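Local atomic coordinates of regulatory protein RecX (Lactobacillus reuteri, PDB entry 3D5L), a protein that probably modulates the activity of the recombinase RecA and belongs to the RecX family of regulatory proteins linked to DNA repair. Residues Q60-L71 with P97-I108. Numbering follows the deposited sequence.
Sequences QAKAYSRMLDYL and PILKKLRGQQLI
The ring of Y64 meets I98, K101 and L102, and Y64 makes the largest share of the contact. With its CG anti to the backbone N (chi1 -179°), Y64 swings its ring across to helix 97-104. I98 CG2 meets the ring edge, and L102 CD2 comes obliquely to within 3.4 Å of Y64 CE1. The tight part is the row of two buried knobs that enter helix 60-71: I98 among Q60, A63, Y64 and M67, its CD1 3.7 Å from A63 CB, and L102 among Y64, M67, L68 and L71. L71 closes this packed end, its CD2 3.3 Å from L107 O. Both segments fall in the first of the three three-helix domains of RecX, a family grouped with helix-turn-helix proteins; segments 60-71 and 97-104 cross at -50°, and helix 78-87 covers M67 through K84 and L85. The solvent side is looser. There the exposed K101 runs fully extended over one ring face, K101 CE 3.9 Å from the Y64 ring centroid as a CH-pi contact and K101 NZ 4.4 Å from it as a cation-pi partner, while Q105 CG lies near Y64 OH. Were Y64 an alanine, the K101 chain would probably lose the ring face it lies on and a gap would open beside L102 CD2. The stem of Q60 lines the I98 pocket, and its amide NE2 reaches P97 CB at 3.7 Å. Past the Schellman turn at Q106, the exposed L107 touches L68, CD1 to CD2 3.6 Å.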
loop_
_atom_site.group_PDB
_atom_site.type_symbol
_atom_site.label_atom_id
_atom_site.label_comp_id
_atom_site.label_asym_id
_atom_site.label_seq_id
_atom_site.Cartn_x
_atom_site.Cartn_y
_atom_site.Cartn_z
ATOM N N GLN A 60 2.189 -6.834 -19.073
ATOM C CA GLN A 60 1.966 -5.757 -18.116
ATOM C C GLN A 60 0.525 -5.798 -17.629
ATOM O O GLN A 60 0.276 -5.682 -16.436
ATOM C CB GLN A 60 2.267 -4.391 -18.742
ATOM C CG GLN A 60 2.231 -3.243 -17.727
ATOM C CD GLN A 60 2.600 -1.896 -18.330
ATOM O OE1 GLN A 60 3.650 -1.747 -18.961
ATOM N NE2 GLN A 60 1.738 -0.907 -18.134
ATOM N N ALA A 61 -0.411 -5.991 -18.556
ATOM C CA ALA A 61 -1.831 -6.055 -18.216
ATOM C C ALA A 61 -2.088 -7.174 -17.211
ATOM O O ALA A 61 -2.938 -7.043 -16.332
ATOM C CB ALA A 61 -2.674 -6.269 -19.479
ATOM N N LYS A 62 -1.342 -8.270 -17.337
ATOM C CA LYS A 62 -1.482 -9.401 -16.421
ATOM C C LYS A 62 -1.006 -9.056 -15.006
ATOM O O LYS A 62 -1.601 -9.499 -14.024
ATOM C CB LYS A 62 -0.683 -10.597 -16.935
ATOM C CG LYS A 62 -1.118 -11.079 -18.301
ATOM C CD LYS A 62 -2.159 -12.161 -18.213
ATOM C CE LYS A 62 -1.485 -13.508 -18.142
ATOM N NZ LYS A 62 -0.555 -13.628 -19.291
ATOM N N ALA A 63 0.061 -8.270 -14.896
ATOM C CA ALA A 63 0.581 -7.909 -13.573
ATOM C C ALA A 63 -0.414 -6.947 -12.935
ATOM O O ALA A 63 -0.644 -6.958 -11.726
ATOM C CB ALA A 63 1.961 -7.258 -13.698
ATOM N N TYR A 64 -1.017 -6.124 -13.774
ATOM C CA TYR A 64 -1.998 -5.178 -13.304
ATOM C C TYR A 64 -3.175 -5.942 -12.702
ATOM O O TYR A 64 -3.632 -5.616 -11.607
ATOM C CB TYR A 64 -2.476 -4.306 -14.465
ATOM C CG TYR A 64 -3.493 -3.281 -14.036
ATOM C CD1 TYR A 64 -3.113 -2.176 -13.262
ATOM C CD2 TYR A 64 -4.835 -3.421 -14.379
ATOM C CE1 TYR A 64 -4.052 -1.232 -12.838
ATOM C CE2 TYR A 64 -5.781 -2.486 -13.959
ATOM C CZ TYR A 64 -5.377 -1.393 -13.193
ATOM O OH TYR A 64 -6.302 -0.449 -12.821
ATOM N N SER A 65 -3.659 -6.956 -13.423
ATOM C CA SER A 65 -4.784 -7.782 -12.963
ATOM C C SER A 65 -4.480 -8.393 -11.610
ATOM O O SER A 65 -5.325 -8.395 -10.717
ATOM C CB SER A 65 -5.062 -8.923 -13.946
ATOM O OG SER A 65 -5.399 -8.421 -15.217
ATOM N N ARG A 66 -3.275 -8.934 -11.462
ATOM C CA ARG A 66 -2.888 -9.538 -10.193
ATOM C C ARG A 66 -2.834 -8.507 -9.052
ATOM O O ARG A 66 -3.108 -8.849 -7.903
ATOM C CB ARG A 66 -1.550 -10.246 -10.342
ATOM C CG ARG A 66 -1.597 -11.387 -11.341
ATOM C CD ARG A 66 -0.475 -12.368 -11.089
ATOM N NE ARG A 66 -0.422 -12.743 -9.677
ATOM C CZ ARG A 66 0.443 -13.614 -9.168
ATOM N NH1 ARG A 66 1.329 -14.208 -9.960
ATOM N NH2 ARG A 66 0.441 -13.867 -7.866
ATOM N N MET A 67 -2.475 -7.253 -9.346
ATOM C CA MET A 67 -2.470 -6.253 -8.285
ATOM C C MET A 67 -3.943 -5.985 -7.926
ATOM O O MET A 67 -4.245 -5.638 -6.786
ATOM C CB MET A 67 -1.777 -4.947 -8.721
ATOM C CG MET A 67 -0.246 -5.038 -8.868
ATOM S SD MET A 67 0.588 -5.800 -7.411
ATOM C CE MET A 67 0.416 -7.589 -7.769
ATOM N N LEU A 68 -4.850 -6.160 -8.895
ATOM C CA LEU A 68 -6.279 -5.960 -8.636
ATOM C C LEU A 68 -6.786 -7.011 -7.662
ATOM O O LEU A 68 -7.646 -6.723 -6.837
ATOM C CB LEU A 68 -7.115 -6.034 -9.927
ATOM C CG LEU A 68 -6.918 -4.904 -10.935
ATOM C CD1 LEU A 68 -8.015 -4.973 -11.997
ATOM C CD2 LEU A 68 -6.943 -3.555 -10.202
ATOM N N ASP A 69 -6.267 -8.231 -7.773
ATOM C CA ASP A 69 -6.656 -9.310 -6.867
ATOM C C ASP A 69 -5.992 -9.065 -5.499
ATOM O O ASP A 69 -6.574 -9.330 -4.463
ATOM C CB ASP A 69 -6.200 -10.680 -7.396
ATOM C CG ASP A 69 -6.828 -11.042 -8.735
ATOM O OD1 ASP A 69 -8.026 -10.749 -8.940
ATOM O OD2 ASP A 69 -6.125 -11.650 -9.583
ATOM N N TYR A 70 -4.762 -8.563 -5.521
ATOM C CA TYR A 70 -4.003 -8.281 -4.310
ATOM C C TYR A 70 -4.703 -7.226 -3.459
ATOM O O TYR A 70 -4.770 -7.322 -2.230
ATOM C CB TYR A 70 -2.593 -7.806 -4.695
ATOM C CG TYR A 70 -1.707 -7.456 -3.522
ATOM C CD1 TYR A 70 -1.490 -8.373 -2.487
ATOM C CD2 TYR A 70 -1.084 -6.204 -3.438
ATOM C CE1 TYR A 70 -0.676 -8.056 -1.403
ATOM C CE2 TYR A 70 -0.261 -5.878 -2.349
ATOM C CZ TYR A 70 -0.071 -6.814 -1.339
ATOM O OH TYR A 70 0.712 -6.514 -0.249
ATOM N N LEU A 71 -5.234 -6.219 -4.136
ATOM C CA LEU A 71 -5.942 -5.135 -3.477
ATOM C C LEU A 71 -7.345 -5.557 -3.019
ATOM O O LEU A 71 -7.952 -4.878 -2.188
ATOM C CB LEU A 71 -6.043 -3.949 -4.437
ATOM C CG LEU A 71 -4.779 -3.107 -4.609
ATOM C CD1 LEU A 71 -4.729 -2.473 -6.011
ATOM C CD2 LEU A 71 -4.763 -2.025 -3.509
ATOM N N PRO A 97 4.530 2.504 -14.378
ATOM C CA PRO A 97 3.297 2.617 -15.171
ATOM C C PRO A 97 2.089 2.031 -14.431
ATOM O O PRO A 97 1.012 2.618 -14.427
ATOM C CB PRO A 97 3.625 1.836 -16.451
ATOM C CG PRO A 97 5.098 2.044 -16.593
ATOM C CD PRO A 97 5.588 1.850 -15.168
ATOM N N ILE A 98 2.273 0.870 -13.808
ATOM C CA ILE A 98 1.200 0.219 -13.055
ATOM C C ILE A 98 0.825 1.044 -11.824
ATOM O O ILE A 98 -0.352 1.200 -11.524
ATOM C CB ILE A 98 1.616 -1.237 -12.650
ATOM C CG1 ILE A 98 1.537 -2.143 -13.883
ATOM C CG2 ILE A 98 0.737 -1.777 -11.514
ATOM C CD1 ILE A 98 1.963 -3.567 -13.638
ATOM N N LEU A 99 1.819 1.583 -11.118
ATOM C CA LEU A 99 1.539 2.410 -9.942
ATOM C C LEU A 99 0.723 3.606 -10.390
ATOM O O LEU A 99 -0.225 4.011 -9.713
ATOM C CB LEU A 99 2.818 2.931 -9.282
ATOM C CG LEU A 99 3.721 1.977 -8.498
ATOM C CD1 LEU A 99 4.857 2.779 -7.862
ATOM C CD2 LEU A 99 2.917 1.255 -7.423
ATOM N N LYS A 100 1.115 4.167 -11.533
ATOM C CA LYS A 100 0.437 5.315 -12.114
ATOM C C LYS A 100 -0.978 4.936 -12.520
ATOM O O LYS A 100 -1.926 5.672 -12.241
ATOM C CB LYS A 100 1.191 5.813 -13.346
ATOM C CG LYS A 100 0.590 7.059 -13.965
ATOM C CD LYS A 100 1.318 7.443 -15.243
ATOM C CE LYS A 100 0.713 8.693 -15.880
ATOM N NZ LYS A 100 1.415 9.046 -17.146
ATOM N N LYS A 101 -1.121 3.793 -13.185
ATOM C CA LYS A 101 -2.438 3.349 -13.611
ATOM C C LYS A 101 -3.349 3.056 -12.427
ATOM O O LYS A 101 -4.527 3.410 -12.443
ATOM C CB LYS A 101 -2.344 2.110 -14.509
ATOM C CG LYS A 101 -3.723 1.560 -14.873
ATOM C CD LYS A 101 -3.709 0.570 -16.042
ATOM C CE LYS A 101 -5.155 0.213 -16.424
ATOM N NZ LYS A 101 -5.265 -0.725 -17.585
ATOM N N LEU A 102 -2.812 2.406 -11.398
ATOM C CA LEU A 102 -3.604 2.093 -10.215
ATOM C C LEU A 102 -3.958 3.383 -9.492
ATOM O O LEU A 102 -5.060 3.539 -8.974
ATOM C CB LEU A 102 -2.816 1.186 -9.267
ATOM C CG LEU A 102 -2.682 -0.286 -9.653
ATOM C CD1 LEU A 102 -1.602 -0.923 -8.784
ATOM C CD2 LEU A 102 -4.030 -0.992 -9.484
ATOM N N ARG A 103 -3.004 4.303 -9.464
ATOM C CA ARG A 103 -3.186 5.588 -8.809
ATOM C C ARG A 103 -4.288 6.363 -9.539
ATOM O O ARG A 103 -5.183 6.938 -8.914
ATOM C CB ARG A 103 -1.865 6.361 -8.847
ATOM C CG ARG A 103 -1.678 7.365 -7.730
ATOM C CD ARG A 103 -0.345 8.075 -7.893
ATOM N NE ARG A 103 0.802 7.281 -7.450
ATOM C CZ ARG A 103 1.956 7.215 -8.110
ATOM N NH1 ARG A 103 2.112 7.883 -9.250
ATOM N NH2 ARG A 103 2.965 6.501 -7.620
ATOM N N GLY A 104 -4.220 6.358 -10.866
ATOM C CA GLY A 104 -5.226 7.037 -11.663
ATOM C C GLY A 104 -6.629 6.499 -11.419
ATOM O O GLY A 104 -7.601 7.255 -11.473
ATOM N N GLN A 105 -6.744 5.194 -11.160
ATOM C CA GLN A 105 -8.044 4.578 -10.889
ATOM C C GLN A 105 -8.302 4.667 -9.395
ATOM O O GLN A 105 -9.302 4.156 -8.883
ATOM C CB GLN A 105 -8.051 3.111 -11.323
ATOM C CG GLN A 105 -7.845 2.875 -12.818
ATOM C CD GLN A 105 -8.930 3.516 -13.677
ATOM O OE1 GLN A 105 -8.970 4.737 -13.845
ATOM N NE2 GLN A 105 -9.814 2.690 -14.223
ATOM N N GLN A 106 -7.375 5.334 -8.714
ATOM C CA GLN A 106 -7.410 5.527 -7.273
ATOM C C GLN A 106 -7.718 4.252 -6.497
ATOM O O GLN A 106 -8.636 4.197 -5.670
ATOM C CB GLN A 106 -8.401 6.627 -6.882
ATOM C CG GLN A 106 -7.919 7.427 -5.675
ATOM C CD GLN A 106 -6.504 7.991 -5.875
ATOM O OE1 GLN A 106 -6.242 8.740 -6.825
ATOM N NE2 GLN A 106 -5.588 7.627 -4.980
ATOM N N LEU A 107 -6.925 3.228 -6.779
ATOM C CA LEU A 107 -7.061 1.954 -6.110
ATOM C C LEU A 107 -6.023 1.923 -4.993
ATOM O O LEU A 107 -5.990 1.000 -4.177
ATOM C CB LEU A 107 -6.856 0.830 -7.118
ATOM C CG LEU A 107 -7.923 0.877 -8.217
ATOM C CD1 LEU A 107 -7.662 -0.197 -9.262
ATOM C CD2 LEU A 107 -9.289 0.679 -7.588
ATOM N N ILE A 108 -5.172 2.946 -4.980
ATOM C CA ILE A 108 -4.158 3.109 -3.945
ATOM C C ILE A 108 -4.213 4.569 -3.478
ATOM O O ILE A 108 -4.430 5.475 -4.283
ATOM C CB ILE A 108 -2.744 2.770 -4.453
ATOM C CG1 ILE A 108 -2.397 3.607 -5.677
ATOM C CG2 ILE A 108 -2.664 1.279 -4.767
ATOM C CD1 ILE A 108 -0.984 3.336 -6.197
#